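Local coordinates for protein Rho guanyl nucleotide exchange factor (Rom2), putative (Aspergillus fumigatus Af293, PDB 5O51) that probably acts as a guanine-nucleotide exchange factor for Rho-type GTPases, and is represented here by its CNH domain, a seven-bladed beta-propeller, at residues S63-Q67 with V79-K83; T132-S137 with Y174-S180. One frame throughout, in Å; residues are numbered along the deposited sequence.

In the fold
The chain enters with strand 8-12, which pairs with the C-terminal strand 327-333 and so closes the ring of seven four-stranded antiparallel blades. After one complete blade, 22-61, contact 1 pairs strands 65-71 and 76-81, closing the hairpin that opens a blade completed by strands 84-89 and 107-110. Contact 2 belongs to the following blade, where the turn between strands 125-132 and 137-143 meets the end of strand 169-176, closing a longer loop, part of which (145-166) is not modelled, and also grips the start of strand 180-186 in the next blade. The contacts stand in series without nesting or crossing, their centres 21 Å apart: one works within a blade, the other across a blade junction.

Contact 1 (S63-Q67 with V79-K83); sequences SQVTQ and VLANK
Three backbone hydrogen bonds join Gln67, Thr66 and Gln64 to Leu80 and Asn82. Leu80 uses both its polar backbone atoms: its N gives an almost straight bond to Gln67 O (2.9 Å), and its O accepts Thr66 N at 3.0 Å. Beyond the end of the strands Asn82 N reaches Gln64 O over 3.0 Å, coming in from above the carbonyl plane. A CA-H...O contact from Val65 CA to Leu80 O, 3.5 Å long, gives that carbonyl a second, weaker neighbour.

Because Thr66 and Gln67 both face the single residue Leu80, the pairing is a classic beta bulge. Thr66 carries the helix-like psi of -20° usual at the first bulge position, and the register slips by one residue between the Val65-Ala81 and Gln67-Leu80 pairs. The bulge lies in the first hairpin of a four-stranded propeller blade.

On the face that carries Val65 and Ala81, the two branches of the valine divide the work. CG1, anti to the backbone N (chi1 -178°), approaches Val79 CG1 at 4.1 Å, while CG2 rests against the methyl of Ala81. Ile42 of strand 41-46, in the preceding blade, packs on both valines. The other face holds Gln67 and Leu80, whose CB atoms lie 4.2 Å apart. Here Phe116 of the following blade touches Leu80, and its carbonyl oxygen takes a hydrogen bond from Gln67 NE2. Thr66 lays its hydroxyl over the leucine branch point, OG1 to Leu80 CG being 3.8 Å. Past the ends of the strands Gln64 and Asn82 run side by side in the same direction, meeting through their aliphatic carbons (Gln64 CB to Asn82 CB 3.8 Å), with their amide planes turned 70° apart.

Contact 2 (T132-S137 with Y174-S180); sequences TSALSS and YYIPAES
The hydroxyl of Ser137 sits at the centre of a small hydrogen-bond network. It donates to Ala178 O (2.7 Å), approaching in the carbonyl plane, and accepts from Ser180 OG (2.9 Å) and Thr132 OG1 (2.6 Å). Thr132 turns OG1 away from its own N (chi1 -172°), which lets it accept Ser180 N through a virtually straight bond of 2.9 Å. Both of the other hydroxyls donate to Ser137 OG, whose own proton goes to Ala178 O, so the buried Ser137 and Ser180 hydroxyls both have partners.

Backbone pairing continues beside them: Ser137 N donates to Ile176 O (2.9 Å), while the return bond from Ile176 N to Ser137 O is weak. Ile176 O takes a second, weak bond from Ala178 N, the closure of an inverse gamma turn centred on Pro177. Within the other segment, Ser133 N is met by Ser136 O. Ser136 OG lies obliquely to the Tyr175 ring, 3.5 Å from CE1, and Glu179 CB comes within 3.1 Å of Ser133 O.

Ile176 packs on Ile139 of strand 137-143 in its own blade and on Val201 of strand 197-202 in the next, and Ser180, opening that next blade, touches Val192 and Cys194 of its strand 189-194.

Contact 1 (S63-Q67 with V79-K83)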
ATOM      1  N   SER A  63     -17.763   8.724   1.467  1.00 41.75           N
ATOM      2  CA  SER A  63     -17.478   8.778   2.856  1.00 45.28           C
ATOM      3  C   SER A  63     -16.642   7.587   3.272  1.00 40.90           C
ATOM      4  O   SER A  63     -16.698   6.567   2.629  1.00 39.66           O
ATOM      5  CB  SER A  63     -18.825   8.885   3.619  1.00 52.44           C
ATOM      6  OG  SER A  63     -19.263   7.633   4.086  1.00 58.13           O
ATOM      7  N   GLN A  64     -15.868   7.728   4.355  1.00 41.81           N
ATOM      8  CA  GLN A  64     -15.011   6.649   4.883  1.00 45.45           C
ATOM      9  C   GLN A  64     -14.051   6.075   3.824  1.00 40.41           C
ATOM     10  O   GLN A  64     -13.961   4.860   3.684  1.00 37.77           O
ATOM     11  CB  GLN A  64     -15.883   5.507   5.402  1.00 53.80           C
ATOM     12  CG  GLN A  64     -17.002   5.945   6.322  1.00 66.00           C
ATOM     13  CD  GLN A  64     -16.456   6.477   7.605  1.00 67.89           C
ATOM     14  OE1 GLN A  64     -15.725   5.784   8.317  1.00 75.31           O
ATOM     15  NE2 GLN A  64     -16.818   7.712   7.933  1.00 75.79           N
ATOM     16  N   VAL A  65     -13.415   6.937   3.034  1.00 39.24           N
ATOM     17  CA  VAL A  65     -12.501   6.469   1.933  1.00 34.17           C
ATOM     18  C   VAL A  65     -11.196   5.991   2.559  1.00 31.65           C
ATOM     19  O   VAL A  65     -10.400   6.808   3.029  1.00 41.62           O
ATOM     20  CB  VAL A  65     -12.215   7.537   0.883  1.00 34.71           C
ATOM     21  CG1 VAL A  65     -11.322   6.944  -0.215  1.00 34.05           C
ATOM     22  CG2 VAL A  65     -13.544   8.038   0.275  1.00 36.37           C
ATOM     23  N   THR A  66     -11.002   4.675   2.619  1.00 34.97           N
ATOM     24  CA  THR A  66      -9.816   4.127   3.274  1.00 38.50           C
ATOM     25  C   THR A  66      -8.694   3.700   2.320  1.00 36.17           C
ATOM     26  O   THR A  66      -7.596   3.546   2.787  1.00 42.38           O
ATOM     27  CB  THR A  66     -10.161   2.935   4.147  1.00 35.30           C
ATOM     28  OG1 THR A  66     -10.769   1.963   3.302  1.00 39.81           O
ATOM     29  CG2 THR A  66     -11.158   3.329   5.291  1.00 37.69           C
ATOM     30  N   GLN A  67      -8.975   3.455   1.034  1.00 38.09           N
ATOM     31  CA  GLN A  67      -7.925   3.086   0.076  1.00 36.76           C
ATOM     32  C   GLN A  67      -8.306   3.572  -1.319  1.00 36.39           C
ATOM     33  O   GLN A  67      -9.488   3.647  -1.709  1.00 37.29           O
ATOM     34  CB  GLN A  67      -7.606   1.575   0.217  1.00 43.96           C
ATOM     35  CG  GLN A  67      -6.287   1.152  -0.375  1.00 45.24           C
ATOM     36  CD  GLN A  67      -6.137  -0.338  -0.639  1.00 47.17           C
ATOM     37  OE1 GLN A  67      -6.614  -1.224   0.126  1.00 37.31           O
ATOM     38  NE2 GLN A  67      -5.438  -0.637  -1.753  1.00 40.94           N
ATOM     39  N   VAL A  79     -11.638   3.047  -5.882  1.00 37.82           N
ATOM     40  CA  VAL A  79     -11.965   3.651  -4.577  1.00 36.71           C
ATOM     41  C   VAL A  79     -12.617   2.650  -3.618  1.00 37.84           C
ATOM     42  O   VAL A  79     -13.648   2.091  -3.933  1.00 41.27           O
ATOM     43  CB  VAL A  79     -12.912   4.839  -4.788  1.00 37.42           C
ATOM     44  CG1 VAL A  79     -13.397   5.434  -3.463  1.00 39.67           C
ATOM     45  CG2 VAL A  79     -12.203   5.908  -5.632  1.00 43.91           C
ATOM     46  N   LEU A  80     -12.038   2.481  -2.427  1.00 37.10           N
ATOM     47  CA  LEU A  80     -12.604   1.693  -1.343  1.00 35.14           C
ATOM     48  C   LEU A  80     -13.176   2.670  -0.279  1.00 39.55           C
ATOM     49  O   LEU A  80     -12.413   3.355   0.378  1.00 39.42           O
ATOM     50  CB  LEU A  80     -11.577   0.783  -0.741  1.00 39.69           C
ATOM     51  CG  LEU A  80     -12.036  -0.141   0.408  1.00 47.28           C
ATOM     52  CD1 LEU A  80     -13.195  -1.011  -0.039  1.00 45.11           C
ATOM     53  CD2 LEU A  80     -10.900  -1.031   0.897  1.00 47.58           C
ATOM     54  N   ALA A  81     -14.529   2.759  -0.179  1.00 38.97           N
ATOM     55  CA  ALA A  81     -15.263   3.746   0.644  1.00 36.92           C
ATOM     56  C   ALA A  81     -16.308   2.996   1.472  1.00 38.33           C
ATOM     57  O   ALA A  81     -17.206   2.322   0.925  1.00 40.72           O
ATOM     58  CB  ALA A  81     -15.949   4.782  -0.215  1.00 35.56           C
ATOM     59  N   ASN A  82     -16.125   3.030   2.777  1.00 42.04           N
ATOM     60  CA  ASN A  82     -17.021   2.329   3.704  1.00 47.79           C
ATOM     61  C   ASN A  82     -17.275   0.911   3.245  1.00 47.99           C
ATOM     62  O   ASN A  82     -18.434   0.476   3.061  1.00 48.46           O
ATOM     63  CB  ASN A  82     -18.315   3.111   3.840  1.00 44.25           C
ATOM     64  CG  ASN A  82     -19.069   2.779   5.134  1.00 51.30           C
ATOM     65  OD1 ASN A  82     -18.519   2.249   6.089  1.00 55.23           O
ATOM     66  ND2 ASN A  82     -20.336   3.125   5.155  1.00 53.01           N
ATOM     67  N   LYS A  83     -16.157   0.244   2.963  1.00 47.18           N
ATOM     68  CA  LYS A  83     -16.064  -1.187   2.590  1.00 51.11           C
ATOM     69  C   LYS A  83     -16.606  -1.584   1.249  1.00 49.01           C
ATOM     70  O   LYS A  83     -16.608  -2.769   0.905  1.00 48.38           O
ATOM     71  CB  LYS A  83     -16.611  -2.076   3.699  1.00 56.15           C
ATOM     72  CG  LYS A  83     -15.938  -1.743   5.016  1.00 56.26           C
ATOM     73  CD  LYS A  83     -16.476  -2.633   6.108  1.00 66.08           C
ATOM     74  CE  LYS A  83     -15.603  -2.520   7.349  1.00 75.67           C
ATOM     75  NZ  LYS A  83     -16.345  -2.984   8.550  1.00 84.64           N
TER

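Contact 2 (T132-S137 with Y174-S180)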
ATOM      1  N   THR A 132     -11.527 -10.237   4.993  1.00 68.34           N
ATOM      2  CA  THR A 132     -10.721 -10.958   5.970  1.00 70.93           C
ATOM      3  C   THR A 132     -11.252 -10.692   7.358  1.00 71.28           C
ATOM      4  O   THR A 132     -11.824  -9.637   7.605  1.00 72.27           O
ATOM      5  CB  THR A 132      -9.216 -10.549   5.880  1.00 78.01           C
ATOM      6  OG1 THR A 132      -8.397 -11.388   6.723  1.00 75.16           O
ATOM      7  CG2 THR A 132      -9.003  -9.066   6.260  1.00 80.70           C
ATOM      8  N   SER A 133     -11.086 -11.674   8.240  1.00 78.50           N
ATOM      9  CA  SER A 133     -11.357 -11.548   9.682  1.00 75.78           C
ATOM     10  C   SER A 133     -10.287 -12.365  10.425  1.00 75.57           C
ATOM     11  O   SER A 133      -9.470 -12.998   9.777  1.00 73.15           O
ATOM     12  CB  SER A 133     -12.765 -12.083   9.997  1.00 75.80           C
ATOM     13  OG  SER A 133     -13.030 -13.294   9.301  1.00 71.79           O
ATOM     14  N   ALA A 134     -10.272 -12.349  11.761  1.00 88.23           N
ATOM     15  CA  ALA A 134      -9.594 -13.413  12.536  1.00 83.03           C
ATOM     16  C   ALA A 134     -10.536 -14.611  12.378  1.00 81.82           C
ATOM     17  O   ALA A 134     -11.664 -14.575  12.876  1.00 81.21           O
ATOM     18  CB  ALA A 134      -9.426 -13.025  14.001  1.00 81.82           C
ATOM     19  N   LEU A 135     -10.085 -15.633  11.647  1.00 76.83           N
ATOM     20  CA  LEU A 135     -10.928 -16.707  11.079  1.00 85.42           C
ATOM     21  C   LEU A 135     -10.399 -16.998   9.673  1.00 90.78           C
ATOM     22  O   LEU A 135      -9.634 -17.936   9.484  1.00 91.95           O
ATOM     23  CB  LEU A 135     -12.457 -16.374  11.077  1.00 95.00           C
ATOM     24  CG  LEU A 135     -13.526 -17.294  10.443  1.00 92.35           C
ATOM     25  CD1 LEU A 135     -14.606 -17.668  11.455  1.00 84.35           C
ATOM     26  CD2 LEU A 135     -14.163 -16.676   9.201  1.00 92.52           C
ATOM     27  N   SER A 136     -10.740 -16.157   8.698  1.00 94.99           N
ATOM     28  CA  SER A 136     -10.440 -16.475   7.308  1.00 89.11           C
ATOM     29  C   SER A 136     -10.405 -15.242   6.392  1.00 80.80           C
ATOM     30  O   SER A 136     -10.612 -14.099   6.848  1.00 60.06           O
ATOM     31  CB  SER A 136     -11.463 -17.516   6.788  1.00 91.63           C
ATOM     32  OG  SER A 136     -12.582 -16.908   6.158  1.00 86.34           O
ATOM     33  N   SER A 137     -10.178 -15.520   5.101  1.00 64.95           N
ATOM     34  CA  SER A 137      -9.993 -14.505   4.088  1.00 65.97           C
ATOM     35  C   SER A 137     -10.542 -14.992   2.750  1.00 56.90           C
ATOM     36  O   SER A 137     -10.313 -16.114   2.358  1.00 65.81           O
ATOM     37  CB  SER A 137      -8.479 -14.139   3.969  1.00 60.32           C
ATOM     38  OG  SER A 137      -7.966 -13.450   5.139  1.00 62.22           O
ATOM     39  N   TYR A 174     -10.771 -17.231  -4.470  1.00 69.22           N
ATOM     40  CA  TYR A 174      -9.968 -18.136  -3.616  1.00 75.15           C
ATOM     41  C   TYR A 174     -10.425 -18.029  -2.178  1.00 73.75           C
ATOM     42  O   TYR A 174     -11.073 -17.050  -1.787  1.00 83.50           O
ATOM     43  CB  TYR A 174      -8.428 -17.868  -3.679  1.00 70.68           C
ATOM     44  CG  TYR A 174      -7.854 -17.798  -5.074  1.00 73.23           C
ATOM     45  CD1 TYR A 174      -8.091 -16.679  -5.869  1.00 78.17           C
ATOM     46  CD2 TYR A 174      -7.095 -18.840  -5.615  1.00 74.89           C
ATOM     47  CE1 TYR A 174      -7.613 -16.588  -7.157  1.00 81.45           C
ATOM     48  CE2 TYR A 174      -6.605 -18.765  -6.914  1.00 76.30           C
ATOM     49  CZ  TYR A 174      -6.869 -17.628  -7.681  1.00 84.79           C
ATOM     50  OH  TYR A 174      -6.432 -17.452  -8.976  1.00 81.70           O
ATOM     51  N   TYR A 175     -10.075 -19.045  -1.400  1.00 66.52           N
ATOM     52  CA  TYR A 175     -10.365 -19.089   0.032  1.00 68.81           C
ATOM     53  C   TYR A 175      -9.075 -19.384   0.810  1.00 70.93           C
ATOM     54  O   TYR A 175      -8.211 -20.099   0.319  1.00 76.34           O
ATOM     55  CB  TYR A 175     -11.428 -20.150   0.337  1.00 72.56           C
ATOM     56  CG  TYR A 175     -11.598 -20.347   1.831  1.00 81.84           C
ATOM     57  CD1 TYR A 175     -12.428 -19.500   2.564  1.00 77.46           C
ATOM     58  CD2 TYR A 175     -10.865 -21.335   2.529  1.00 83.36           C
ATOM     59  CE1 TYR A 175     -12.563 -19.640   3.944  1.00 76.71           C
ATOM     60  CE2 TYR A 175     -10.985 -21.480   3.915  1.00 76.89           C
ATOM     61  CZ  TYR A 175     -11.848 -20.635   4.613  1.00 80.18           C
ATOM     62  OH  TYR A 175     -12.015 -20.756   5.983  1.00 82.97           O
ATOM     63  N   ILE A 176      -8.941 -18.816   2.011  1.00 69.69           N
ATOM     64  CA  ILE A 176      -7.710 -18.921   2.822  1.00 69.50           C
ATOM     65  C   ILE A 176      -8.153 -19.000   4.283  1.00 75.94           C
ATOM     66  O   ILE A 176      -8.814 -18.058   4.772  1.00 82.90           O
ATOM     67  CB  ILE A 176      -6.778 -17.660   2.708  1.00 74.42           C
ATOM     68  CG1 ILE A 176      -6.268 -17.400   1.266  1.00 74.98           C
ATOM     69  CG2 ILE A 176      -5.596 -17.724   3.703  1.00 66.90           C
ATOM     70  CD1 ILE A 176      -5.075 -18.222   0.845  1.00 72.58           C
ATOM     71  N   PRO A 177      -7.769 -20.071   5.008  1.00 76.91           N
ATOM     72  CA  PRO A 177      -8.187 -20.184   6.418  1.00 79.08           C
ATOM     73  C   PRO A 177      -7.253 -19.454   7.387  1.00 77.40           C
ATOM     74  O   PRO A 177      -6.671 -20.097   8.266  1.00 76.06           O
ATOM     75  CB  PRO A 177      -8.167 -21.710   6.653  1.00 75.69           C
ATOM     76  CG  PRO A 177      -7.056 -22.185   5.777  1.00 72.73           C
ATOM     77  CD  PRO A 177      -7.134 -21.324   4.535  1.00 80.85           C
ATOM     78  N   ALA A 178      -7.127 -18.132   7.215  1.00 82.13           N
ATOM     79  CA  ALA A 178      -6.417 -17.232   8.156  1.00 79.68           C
ATOM     80  C   ALA A 178      -6.677 -15.716   7.915  1.00 76.03           C
ATOM     81  O   ALA A 178      -7.028 -15.285   6.814  1.00 66.70           O
ATOM     82  CB  ALA A 178      -4.927 -17.507   8.114  1.00 77.39           C
ATOM     83  N   GLU A 179      -6.473 -14.923   8.961  1.00 80.52           N
ATOM     84  CA  GLU A 179      -6.480 -13.455   8.854  1.00 85.61           C
ATOM     85  C   GLU A 179      -5.314 -12.952   7.955  1.00 79.08           C
ATOM     86  O   GLU A 179      -4.152 -13.315   8.203  1.00 62.37           O
ATOM     87  CB  GLU A 179      -6.372 -12.826  10.253  1.00 86.52           C
ATOM     88  CG  GLU A 179      -6.645 -11.314  10.303  1.00 91.89           C
ATOM     89  CD  GLU A 179      -6.542 -10.716  11.702  1.00 87.33           C
ATOM     90  OE1 GLU A 179      -5.653 -11.128  12.483  1.00 87.75           O
ATOM     91  OE2 GLU A 179      -7.354  -9.819  12.021  1.00 94.18           O
ATOM     92  N   SER A 180      -5.639 -12.129   6.939  1.00 74.26           N
ATOM     93  CA  SER A 180      -4.644 -11.600   5.967  1.00 68.45           C
ATOM     94  C   SER A 180      -4.304 -10.124   6.172  1.00 65.85           C
ATOM     95  O   SER A 180      -5.207  -9.303   6.215  1.00 61.76           O
ATOM     96  CB  SER A 180      -5.135 -11.773   4.549  1.00 68.50           C
ATOM     97  OG  SER A 180      -5.199 -13.130   4.220  1.00 71.16           O
TER